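Local coordinates for protein arginine kinase (Anthopleura japonica, PDB 4RF6) that catalyses the reversible transfer of the terminal phosphate of ATP to L-arginine, giving phosphoarginine and ADP, at residues A[626-630]-A[631-635]; A[653-656]-A[657-661]. All coordinates share one frame; numbering follows the deposited sequence. Where two conformers were deposited one is given.

Interaction 1: A[626-630]-A[631-635]; sequences YLSGC and PTNLG
Y626 and G635 close the loop that carries the CPTNLG part of the phosphagen kinase signature, just before strand 638-645. The Y626 backbone N gives a 2.9 Å bond to G635 O and meets a lone pair of that oxygen in the carbonyl plane. G635 O also sits at the edge of the Y626 ring, 3.4 Å from CD2. The Y626 ring is turned to the N side of its own backbone (chi1 -65°), which brings CD2 to this oxygen. R488 makes a cation-pi contact with the ring, and H620 meets it edge-to-face.

A second closure lies at the far end of the loop. C630, P631, T632 and N633 form a type I beta turn. N633 N gives a fairly straight 2.9 Å bond to C630 O, approaching from above the carbonyl plane. S628 adds an ST turn: its OG accepts from C630 N. With OG anti to its own N (chi1 176°), S628 OG comes to 3.4 Å from N633 CB. D585 is a further hydrogen-bond partner of OG.

CD2 of L634 reaches back to the 626-630 half of the loop. It touches L627 CD2 at 4.0 Å, the two side chains crossing at a slant. L634 CD2 also lies 3.6 Å from S628 N, a buried N-H with no partner in the model. Y434 and V445 also pack on L634.

C630 matches C278 of the first repeat, a substrate-binding residue by similarity, and so probably lines the second arginine pocket. C630 was modelled in two conformers, so the short approach of its SG to T632 OG1 is doubtful. The backbone adds a CA-H...O contact, L634 CA lying 3.4 Å from Y626 O.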
loop_
_atom_site.group_PDB
_atom_site.type_symbol
_atom_site.label_atom_id
_atom_site.label_comp_id
_atom_site.label_asym_id
_atom_site.label_seq_id
_atom_site.Cartn_x
_atom_site.Cartn_y
_atom_site.Cartn_z
ATOM N N TYR A 626 23.803 -7.327 -15.940
ATOM C CA TYR A 626 22.446 -6.983 -15.516
ATOM C C TYR A 626 22.462 -6.128 -14.259
ATOM O O TYR A 626 23.169 -6.428 -13.289
ATOM C CB TYR A 626 21.569 -8.228 -15.347
ATOM C CG TYR A 626 21.355 -8.934 -16.667
ATOM C CD1 TYR A 626 20.456 -8.438 -17.605
ATOM C CD2 TYR A 626 22.074 -10.076 -16.986
ATOM C CE1 TYR A 626 20.273 -9.068 -18.820
ATOM C CE2 TYR A 626 21.897 -10.713 -18.185
ATOM C CZ TYR A 626 20.998 -10.205 -19.101
ATOM O OH TYR A 626 20.825 -10.846 -20.311
ATOM N N LEU A 627 21.691 -5.048 -14.293
ATOM C CA LEU A 627 21.688 -4.072 -13.211
ATOM C C LEU A 627 20.760 -4.464 -12.079
ATOM O O LEU A 627 19.709 -5.082 -12.288
ATOM C CB LEU A 627 21.301 -2.692 -13.734
ATOM C CG LEU A 627 22.275 -2.120 -14.754
ATOM C CD1 LEU A 627 21.809 -0.757 -15.212
ATOM C CD2 LEU A 627 23.656 -2.015 -14.143
ATOM N N SER A 628 21.157 -4.089 -10.871
ATOM C CA SER A 628 20.376 -4.377 -9.681
ATOM C C SER A 628 20.547 -3.196 -8.758
ATOM O O SER A 628 21.550 -2.485 -8.852
ATOM C CB SER A 628 20.899 -5.641 -9.001
ATOM O OG SER A 628 20.202 -5.892 -7.796
ATOM N N GLY A 629 19.573 -2.975 -7.878
ATOM C CA GLY A 629 19.670 -1.930 -6.875
ATOM C C GLY A 629 20.807 -2.251 -5.926
ATOM O O GLY A 629 21.459 -1.350 -5.388
ATOM N N CYS A 630 21.043 -3.540 -5.694
ATOM C CA CYS A 630 22.165 -3.968 -4.863
ATOM C C CYS A 630 23.323 -4.387 -5.759
ATOM O O CYS A 630 23.191 -5.316 -6.552
ATOM C CB CYS A 630 21.761 -5.124 -3.943
ATOM S SG CYS A 630 23.033 -5.605 -2.724
ATOM N N PRO A 631 24.463 -3.688 -5.644
ATOM C CA PRO A 631 25.656 -3.944 -6.461
ATOM C C PRO A 631 26.218 -5.357 -6.301
ATOM O O PRO A 631 27.029 -5.768 -7.127
ATOM C CB PRO A 631 26.662 -2.906 -5.945
ATOM C CG PRO A 631 25.803 -1.799 -5.365
ATOM C CD PRO A 631 24.633 -2.523 -4.754
ATOM N N THR A 632 25.798 -6.089 -5.269
ATOM C CA THR A 632 26.217 -7.480 -5.114
ATOM C C THR A 632 25.553 -8.394 -6.139
ATOM O O THR A 632 26.046 -9.487 -6.417
ATOM C CB THR A 632 25.928 -8.030 -3.699
ATOM O OG1 THR A 632 24.514 -8.051 -3.459
ATOM C CG2 THR A 632 26.611 -7.188 -2.651
ATOM N N ASN A 633 24.436 -7.944 -6.699
ATOM C CA ASN A 633 23.682 -8.752 -7.651
ATOM C C ASN A 633 23.921 -8.384 -9.114
ATOM O O ASN A 633 23.129 -8.749 -9.984
ATOM C CB ASN A 633 22.185 -8.667 -7.354
ATOM C CG ASN A 633 21.723 -9.733 -6.387
ATOM O OD1 ASN A 633 21.446 -10.865 -6.787
ATOM N ND2 ASN A 633 21.628 -9.379 -5.109
ATOM N N LEU A 634 25.008 -7.670 -9.388
ATOM C CA LEU A 634 25.344 -7.289 -10.758
ATOM C C LEU A 634 25.854 -8.479 -11.576
ATOM O O LEU A 634 25.940 -9.603 -11.065
ATOM C CB LEU A 634 26.377 -6.164 -10.747
ATOM C CG LEU A 634 25.891 -4.857 -10.128
ATOM C CD1 LEU A 634 27.040 -3.868 -9.999
ATOM C CD2 LEU A 634 24.781 -4.264 -10.974
ATOM N N GLY A 635 26.174 -8.231 -12.847
ATOM C CA GLY A 635 26.733 -9.250 -13.727
ATOM C C GLY A 635 25.705 -10.254 -14.212
ATOM O O GLY A 635 24.773 -9.905 -14.942
#

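Interaction 2: A[653-656]-A[657-661]; sequences PDFQ and KICDE
This contact belongs to the short helix 655-661 and takes in P653 and D654 next to it. It links residues three and four apart. I658 N bonds to D654 O, C659 N to F655 O and D660 N to Q656 O. The bond from C659 N to F655 O is 3.0 Å and almost straight. K657 runs back toward the start of the helix. Its chain is extended as far as CE, then bends at the last torsion (chi4 51°). This bend takes K657 NZ to P653 O at 2.8 Å. D654 OD1 lies alongside the lysine methylenes, 3.6 Å from K657 CD, and makes only a long salt bridge with NZ.

On the side facing helix 696-714, C659 SG stands over one face of the F655 ring, offset toward its rim. C659 SG is 4.2 Å from the centroid of the F655 ring, a cysteine sulfur-aromatic contact. I658 CG1 lies 3.1 Å from D654 O. Both F655 and I658 pack on L710.

The K657 bond gives P653 O a partner from the side chain four residues on. The pairing with D654 is long and probably adds little beyond the bond to P653 O.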
loop_
_atom_site.group_PDB
_atom_site.type_symbol
_atom_site.label_atom_id
_atom_site.label_comp_id
_atom_site.label_asym_id
_atom_site.label_seq_id
_atom_site.Cartn_x
_atom_site.Cartn_y
_atom_site.Cartn_z
ATOM N N PRO A 653 42.653 -33.135 -0.113
ATOM C CA PRO A 653 43.471 -31.928 -0.307
ATOM C C PRO A 653 43.419 -31.344 -1.723
ATOM O O PRO A 653 44.118 -30.367 -1.992
ATOM C CB PRO A 653 44.886 -32.417 0.012
ATOM C CG PRO A 653 44.867 -33.856 -0.364
ATOM C CD PRO A 653 43.475 -34.356 -0.055
ATOM N N ASP A 654 42.619 -31.928 -2.611
ATOM C CA ASP A 654 42.372 -31.313 -3.912
ATOM C C ASP A 654 41.131 -30.431 -3.814
ATOM O O ASP A 654 40.813 -29.677 -4.738
ATOM C CB ASP A 654 42.195 -32.371 -5.006
ATOM C CG ASP A 654 43.514 -32.952 -5.475
ATOM O OD1 ASP A 654 44.571 -32.385 -5.125
ATOM O OD2 ASP A 654 43.490 -33.968 -6.205
ATOM N N PHE A 655 40.449 -30.530 -2.674
ATOM C CA PHE A 655 39.223 -29.783 -2.404
ATOM C C PHE A 655 39.414 -28.283 -2.593
ATOM O O PHE A 655 38.688 -27.651 -3.365
ATOM C CB PHE A 655 38.749 -30.063 -0.981
ATOM C CG PHE A 655 37.384 -29.517 -0.672
ATOM C CD1 PHE A 655 36.260 -30.017 -1.314
ATOM C CD2 PHE A 655 37.224 -28.522 0.278
ATOM C CE1 PHE A 655 34.998 -29.522 -1.023
ATOM C CE2 PHE A 655 35.969 -28.021 0.579
ATOM C CZ PHE A 655 34.852 -28.522 -0.075
ATOM N N GLN A 656 40.383 -27.722 -1.877
ATOM C CA GLN A 656 40.735 -26.312 -2.006
ATOM C C GLN A 656 41.039 -25.941 -3.456
ATOM O O GLN A 656 40.541 -24.928 -3.963
ATOM C CB GLN A 656 41.958 -25.996 -1.145
ATOM C CG GLN A 656 42.670 -24.710 -1.544
ATOM C CD GLN A 656 44.160 -24.750 -1.253
ATOM O OE1 GLN A 656 44.615 -24.244 -0.230
ATOM N NE2 GLN A 656 44.926 -25.352 -2.158
ATOM N N LYS A 657 41.860 -26.766 -4.109
ATOM C CA LYS A 657 42.270 -26.525 -5.493
ATOM C C LYS A 657 41.064 -26.481 -6.424
ATOM O O LYS A 657 40.981 -25.630 -7.312
ATOM C CB LYS A 657 43.221 -27.622 -5.980
ATOM C CG LYS A 657 44.518 -27.778 -5.200
ATOM C CD LYS A 657 45.341 -28.932 -5.783
ATOM C CE LYS A 657 46.593 -29.215 -4.967
ATOM N NZ LYS A 657 46.270 -29.382 -3.524
ATOM N N ILE A 658 40.137 -27.412 -6.215
ATOM C CA ILE A 658 38.927 -27.514 -7.026
ATOM C C ILE A 658 38.023 -26.290 -6.867
ATOM O O ILE A 658 37.605 -25.683 -7.857
ATOM C CB ILE A 658 38.130 -28.796 -6.675
ATOM C CG1 ILE A 658 38.865 -30.037 -7.183
ATOM C CG2 ILE A 658 36.739 -28.749 -7.276
ATOM C CD1 ILE A 658 38.361 -31.343 -6.580
ATOM N N CYS A 659 37.720 -25.935 -5.623
ATOM C CA CYS A 659 36.878 -24.772 -5.350
ATOM C C CYS A 659 37.496 -23.490 -5.889
ATOM O O CYS A 659 36.781 -22.593 -6.350
ATOM C CB CYS A 659 36.619 -24.637 -3.850
ATOM S SG CYS A 659 35.573 -25.941 -3.184
ATOM N N ASP A 660 38.823 -23.406 -5.835
ATOM C CA ASP A 660 39.525 -22.213 -6.306
ATOM C C ASP A 660 39.578 -22.130 -7.833
ATOM O O ASP A 660 39.364 -21.063 -8.406
ATOM C CB ASP A 660 40.938 -22.134 -5.712
ATOM C CG ASP A 660 40.937 -21.747 -4.241
ATOM O OD1 ASP A 660 39.900 -21.253 -3.751
ATOM O OD2 ASP A 660 41.981 -21.938 -3.578
ATOM N N GLU A 661 39.867 -23.249 -8.492
ATOM C CA GLU A 661 39.913 -23.254 -9.951
ATOM C C GLU A 661 38.545 -22.906 -10.542
ATOM O O GLU A 661 38.446 -22.135 -11.504
ATOM C CB GLU A 661 40.387 -24.607 -10.493
ATOM C CG GLU A 661 40.163 -24.754 -11.993
ATOM C CD GLU A 661 40.947 -25.893 -12.625
ATOM O OE1 GLU A 661 41.351 -26.830 -11.901
ATOM O OE2 GLU A 661 41.155 -25.843 -13.859
#

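In the fold
Both interactions belong to the second repeat and to its catalytic domain. They come in series along the chain: the loop of interaction 1 leads into strand 638-645, then helix 647-651, and then interaction 2. Their centres are 28 Å apart and their nearest atoms about 17 Å apart, so they do not touch. Interaction 1 is buried and contains the counterpart of the substrate-binding cysteine of the first repeat, so it probably borders the second active site. Interaction 2 is partly exposed and lies against helix 696-714 near the C-terminus. Its centre lies about 49 Å from the centre of the chain, that of interaction 1 about 26 Å.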